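Local coordinates for protein pseudopodium-enriched atypical kinase 1 (Homo sapiens, PDB 6BHC) that adopts a protein kinase fold with an unusual catalytic cleft, is classed as a pseudokinase, forms dimers, and probably acts as a signalling scaffold rather than an active enzyme, at residues S165-H169 with M289-P293; T282-Y287 with L328-L333. The protein carries 1 engineered substitution. All blocks are in the same frame, centred on the assembly; numbering follows the deposited sequence.

Interaction 1: residues S165-H169 with M289-P293; sequences SLAQH and MLHLP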
loop_
_atom_site.group_PDB
_atom_site.type_symbol
_atom_site.label_atom_id
_atom_site.label_comp_id
_atom_site.label_asym_id
_atom_site.label_seq_id
_atom_site.Cartn_x
_atom_site.Cartn_y
_atom_site.Cartn_z
ATOM N N SER A 165 10.041 -32.230 -11.931
ATOM C CA SER A 165 10.767 -31.520 -10.883
ATOM C C SER A 165 11.597 -32.456 -10.011
ATOM O O SER A 165 11.901 -32.117 -8.863
ATOM C CB SER A 165 9.798 -30.718 -10.014
ATOM O OG SER A 165 9.110 -29.742 -10.778
ATOM N N LEU A 166 11.973 -33.629 -10.525
ATOM C CA LEU A 166 12.780 -34.546 -9.727
ATOM C C LEU A 166 14.182 -33.994 -9.499
ATOM O O LEU A 166 14.707 -34.062 -8.381
ATOM C CB LEU A 166 12.842 -35.918 -10.397
ATOM C CG LEU A 166 13.671 -36.977 -9.664
ATOM C CD1 LEU A 166 13.156 -37.189 -8.246
ATOM C CD2 LEU A 166 13.679 -38.286 -10.438
ATOM N N ALA A 167 14.801 -33.437 -10.541
ATOM C CA ALA A 167 16.152 -32.905 -10.398
ATOM C C ALA A 167 16.168 -31.648 -9.536
ATOM O O ALA A 167 17.105 -31.436 -8.757
ATOM C CB ALA A 167 16.757 -32.622 -11.773
ATOM N N GLN A 168 15.142 -30.801 -9.661
ATOM C CA GLN A 168 15.088 -29.592 -8.846
ATOM C C GLN A 168 14.849 -29.911 -7.377
ATOM O O GLN A 168 15.313 -29.171 -6.501
ATOM C CB GLN A 168 14.004 -28.650 -9.369
ATOM C CG GLN A 168 14.411 -27.871 -10.612
ATOM C CD GLN A 168 15.549 -26.904 -10.344
ATOM O OE1 GLN A 168 15.499 -26.110 -9.405
ATOM N NE2 GLN A 168 16.589 -26.970 -11.170
ATOM N N HIS A 169 14.127 -30.995 -7.086
ATOM C CA HIS A 169 13.949 -31.405 -5.699
ATOM C C HIS A 169 15.278 -31.827 -5.083
ATOM O O HIS A 169 15.550 -31.532 -3.915
ATOM C CB HIS A 169 12.925 -32.537 -5.615
ATOM C CG HIS A 169 12.476 -32.846 -4.220
ATOM N ND1 HIS A 169 11.576 -33.850 -3.934
ATOM C CD2 HIS A 169 12.796 -32.279 -3.032
ATOM C CE1 HIS A 169 11.365 -33.892 -2.629
ATOM N NE2 HIS A 169 12.094 -32.949 -2.060
ATOM N N MET A 289 3.792 -35.951 -4.059
ATOM C CA MET A 289 4.380 -34.661 -4.402
ATOM C C MET A 289 5.834 -34.554 -3.964
ATOM O O MET A 289 6.587 -33.762 -4.541
ATOM C CB MET A 289 3.563 -33.526 -3.787
ATOM C CG MET A 289 2.168 -33.400 -4.374
ATOM S SD MET A 289 1.271 -31.970 -3.746
ATOM C CE MET A 289 2.251 -30.633 -4.426
ATOM N N LEU A 290 6.246 -35.328 -2.961
ATOM C CA LEU A 290 7.640 -35.391 -2.549
ATOM C C LEU A 290 8.411 -36.486 -3.278
ATOM O O LEU A 290 9.444 -36.945 -2.776
ATOM C CB LEU A 290 7.733 -35.589 -1.036
ATOM C CG LEU A 290 7.161 -34.433 -0.218
ATOM C CD1 LEU A 290 7.244 -34.734 1.268
ATOM C CD2 LEU A 290 7.878 -33.130 -0.550
ATOM N N HIS A 291 7.921 -36.915 -4.444
ATOM C CA HIS A 291 8.583 -37.918 -5.278
ATOM C C HIS A 291 8.758 -39.244 -4.545
ATOM O O HIS A 291 9.739 -39.962 -4.752
ATOM C CB HIS A 291 9.925 -37.401 -5.803
ATOM C CG HIS A 291 9.797 -36.192 -6.675
ATOM N ND1 HIS A 291 10.051 -34.916 -6.222
ATOM C CD2 HIS A 291 9.414 -36.062 -7.968
ATOM C CE1 HIS A 291 9.846 -34.053 -7.201
ATOM N NE2 HIS A 291 9.457 -34.723 -8.272
ATOM N N LEU A 292 7.804 -39.578 -3.689
ATOM C CA LEU A 292 7.759 -40.864 -3.023
ATOM C C LEU A 292 6.554 -41.658 -3.512
ATOM O O LEU A 292 5.549 -41.073 -3.928
ATOM C CB LEU A 292 7.674 -40.697 -1.501
ATOM C CG LEU A 292 8.768 -39.845 -0.856
ATOM C CD1 LEU A 292 8.474 -39.629 0.620
ATOM C CD2 LEU A 292 10.130 -40.493 -1.048
ATOM N N PRO A 293 6.617 -42.985 -3.490
ATOM C CA PRO A 293 5.457 -43.775 -3.909
ATOM C C PRO A 293 4.318 -43.658 -2.909
ATOM O O PRO A 293 4.486 -43.201 -1.776
ATOM C CB PRO A 293 6.001 -45.208 -3.967
ATOM C CG PRO A 293 7.157 -45.207 -3.029
ATOM C CD PRO A 293 7.763 -43.835 -3.121
#
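H169 swings its imidazole out with CG opposite the backbone N (chi1 -169°), while H291 turns the other way, CG opposite its own carbonyl carbon, and the two side chains pass each other head to tail. Their ND1 atoms end 2.9 Å apart in a hydrogen bond that is moderately bent (156°). Each ND1 lies at the edge of the other ring, near its plane; the rings meet rim to rim with planes at 41° and are not stacked. Both far nitrogens are also engaged, NE2 of H169 with the E177 carboxylate and NE2 of H291 with the carbonyl of V162. Since each NE2 faces an oxygen, the bond between the ND1 atoms would need a further proton, and the pair probably shares a positive charge that E177 would help to offset.

The backbone of L166 covers one face of the H291 ring in a CH-pi contact, CA 4.0 Å from the ring centroid. On the same residue, CD1 reaches H291 CG at 3.8 Å. S165 O approaches H291 CE1 obliquely at 3.3 Å, and L290 O sits at the rim of the other ring, 3.6 Å from H169 CE1. With an alanine at H291, H169 ND1 and V162 O would probably lose their partner and a gap would open beneath L166.

H291 has positive phi, as the C-prime residue of the Schellman motif that ends helix 277-289. The contact thus sets the start of helix 166-171 against the C-terminal end of helix 277-289, both in the helical lobe of the kinase fold, with helix 173-194 alongside: its Y176 meets both histidine rings, and V180, L183 and L184 pack on M289.

Interaction 2: residues T282-Y287 with L328-L333; sequences TGILIY and LASCLL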
loop_
_atom_site.group_PDB
_atom_site.type_symbol
_atom_site.label_atom_id
_atom_site.label_comp_id
_atom_site.label_asym_id
_atom_site.label_seq_id
_atom_site.Cartn_x
_atom_site.Cartn_y
_atom_site.Cartn_z
ATOM N N THR A 282 -5.498 -36.812 0.728
ATOM C CA THR A 282 -4.516 -35.734 0.760
ATOM C C THR A 282 -3.207 -36.193 1.393
ATOM O O THR A 282 -2.130 -35.737 0.989
ATOM C CB THR A 282 -5.087 -34.530 1.511
ATOM O OG1 THR A 282 -6.286 -34.087 0.860
ATOM C CG2 THR A 282 -4.089 -33.383 1.538
ATOM N N GLY A 283 -3.276 -37.099 2.371
ATOM C CA GLY A 283 -2.061 -37.629 2.963
ATOM C C GLY A 283 -1.236 -38.442 1.986
ATOM O O GLY A 283 -0.003 -38.423 2.041
ATOM N N ILE A 284 -1.899 -39.167 1.083
ATOM C CA ILE A 284 -1.183 -39.887 0.036
ATOM C C ILE A 284 -0.522 -38.911 -0.928
ATOM O O ILE A 284 0.598 -39.142 -1.398
ATOM C CB ILE A 284 -2.140 -40.847 -0.696
ATOM C CG1 ILE A 284 -2.641 -41.933 0.258
ATOM C CG2 ILE A 284 -1.465 -41.468 -1.912
ATOM C CD1 ILE A 284 -3.556 -42.940 -0.395
ATOM N N LEU A 285 -1.200 -37.799 -1.230
ATOM C CA LEU A 285 -0.647 -36.827 -2.167
ATOM C C LEU A 285 0.638 -36.203 -1.645
ATOM O O LEU A 285 1.511 -35.831 -2.437
ATOM C CB LEU A 285 -1.676 -35.736 -2.465
ATOM C CG LEU A 285 -2.959 -36.173 -3.169
ATOM C CD1 LEU A 285 -3.826 -34.961 -3.469
ATOM C CD2 LEU A 285 -2.643 -36.941 -4.441
ATOM N N ILE A 286 0.774 -36.074 -0.322
ATOM C CA ILE A 286 1.987 -35.491 0.246
ATOM C C ILE A 286 3.200 -36.336 -0.111
ATOM O O ILE A 286 4.251 -35.810 -0.499
ATOM C CB ILE A 286 1.840 -35.326 1.769
ATOM C CG1 ILE A 286 0.768 -34.285 2.092
ATOM C CG2 ILE A 286 3.174 -34.939 2.394
ATOM C CD1 ILE A 286 0.609 -34.017 3.570
ATOM N N TYR A 287 3.075 -37.658 0.008
ATOM C CA TYR A 287 4.168 -38.543 -0.382
ATOM C C TYR A 287 4.468 -38.428 -1.871
ATOM O O TYR A 287 5.636 -38.353 -2.271
ATOM C CB TYR A 287 3.824 -39.986 -0.015
ATOM C CG TYR A 287 4.065 -40.342 1.436
ATOM C CD1 TYR A 287 3.151 -39.989 2.424
ATOM C CD2 TYR A 287 5.201 -41.046 1.815
ATOM C CE1 TYR A 287 3.369 -40.322 3.751
ATOM C CE2 TYR A 287 5.427 -41.382 3.136
ATOM C CZ TYR A 287 4.510 -41.019 4.099
ATOM O OH TYR A 287 4.741 -41.358 5.411
ATOM N N LEU A 328 2.200 -33.966 9.127
ATOM C CA LEU A 328 0.901 -33.694 8.521
ATOM C C LEU A 328 0.348 -34.929 7.822
ATOM O O LEU A 328 -0.846 -35.231 7.930
ATOM C CB LEU A 328 1.018 -32.529 7.538
ATOM C CG LEU A 328 -0.253 -32.187 6.763
ATOM C CD1 LEU A 328 -1.364 -31.811 7.727
ATOM C CD2 LEU A 328 0.005 -31.067 5.767
ATOM N N ALA A 329 1.203 -35.657 7.099
ATOM C CA ALA A 329 0.755 -36.866 6.417
ATOM C C ALA A 329 0.339 -37.943 7.411
ATOM O O ALA A 329 -0.682 -38.612 7.217
ATOM C CB ALA A 329 1.855 -37.384 5.492
ATOM N N SER A 330 1.114 -38.121 8.484
ATOM C CA SER A 330 0.775 -39.127 9.486
ATOM C C SER A 330 -0.585 -38.849 10.111
ATOM O O SER A 330 -1.347 -39.779 10.399
ATOM C CB SER A 330 1.859 -39.181 10.563
ATOM O OG SER A 330 3.135 -39.416 9.992
ATOM N N CYS A 331 -0.908 -37.572 10.329
ATOM C CA CYS A 331 -2.211 -37.225 10.888
ATOM C C CYS A 331 -3.325 -37.453 9.876
ATOM O O CYS A 331 -4.414 -37.916 10.237
ATOM C CB CYS A 331 -2.209 -35.772 11.361
ATOM S SG CYS A 331 -1.098 -35.436 12.745
ATOM N N LEU A 332 -3.075 -37.128 8.605
ATOM C CA LEU A 332 -4.070 -37.351 7.566
ATOM C C LEU A 332 -4.257 -38.830 7.251
ATOM O O LEU A 332 -5.327 -39.217 6.771
ATOM C CB LEU A 332 -3.681 -36.596 6.293
ATOM C CG LEU A 332 -3.720 -35.067 6.352
ATOM C CD1 LEU A 332 -3.074 -34.465 5.111
ATOM C CD2 LEU A 332 -5.150 -34.571 6.504
ATOM N N LEU A 333 -3.247 -39.661 7.506
ATOM C CA LEU A 333 -3.313 -41.085 7.214
ATOM C C LEU A 333 -3.649 -41.918 8.442
ATOM O O LEU A 333 -3.429 -43.134 8.437
ATOM C CB LEU A 333 -1.996 -41.561 6.599
ATOM C CG LEU A 333 -1.674 -40.992 5.217
ATOM C CD1 LEU A 333 -0.333 -41.511 4.729
ATOM C CD2 LEU A 333 -2.781 -41.333 4.230
#
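G283 and A329 bring the two backbones together, their CA atoms only 4.5 Å apart. The glycine has no side chain to hold the helices off, and a CB here would run into L333 CG and crowd L332 CB. The axes of the two short helical segments approach to 8.3 Å while running nearly antiparallel, at 149°. Side chains of helix 322-332 and of L333, just past its end, close over this bare backbone: L332 CB lies 3.8 Å from G283 CA, and L333 CD2 touches I284 N at 3.9 Å.

Contacts between aliphatic side chains flank the glycine. I286 reaches across with CG1 opposite its carbonyl carbon (chi1 -66°), which carries CD1 to 3.7 Å from L328 CD2; the two chains cross at about a right angle, and the same methyl also meets A329 and L332. T282 adds its CG2, 3.9 Å from L332 CD1. CB of I284 points away from the other segment, yet its CG1 still touches L333 CD2.

The aromatic contribution comes from Y287, whose CE1 packs 3.7 Å from A329 CB and also touches L333 CD1, both approaching the ring obliquely. G283 O, one turn earlier in the same helix, lies at the ring edge, in plane. The phenol oxygen is held by P313 O and Q326 NE2.

Helix 277-289, probably the hydrophobic alphaF helix of the kinase C-lobe, is thereby packed against helix 322-332. Helix 343-354 packs on L328 and T282, helix 173-194 touches T282, L285 and I286, and F296 of helix 295-298 reaches I284 and L333.

How the interactions relate
From the N terminus, residues 165-169 come first; the chain then runs through helix 173-194, short strands and loops, and helix 277-289 before 289-293 arrives, where interaction 1 closes its long loop. Before that, helix 277-289 has supplied 282-287, which finds its partner at 328-333, closing the shorter loop of interaction 2. The two loops therefore cross, and their centres lie 16 Å apart. They meet directly where helix 277-289 ends: L292 N is 2.9 Å from Y287 O, a probable hydrogen bond, and P293 O packs on Y287 CB. Helix 277-289 is thus tied to helix 166-171 through the turn at its own C-terminal end, and to helix 322-332 along its flank.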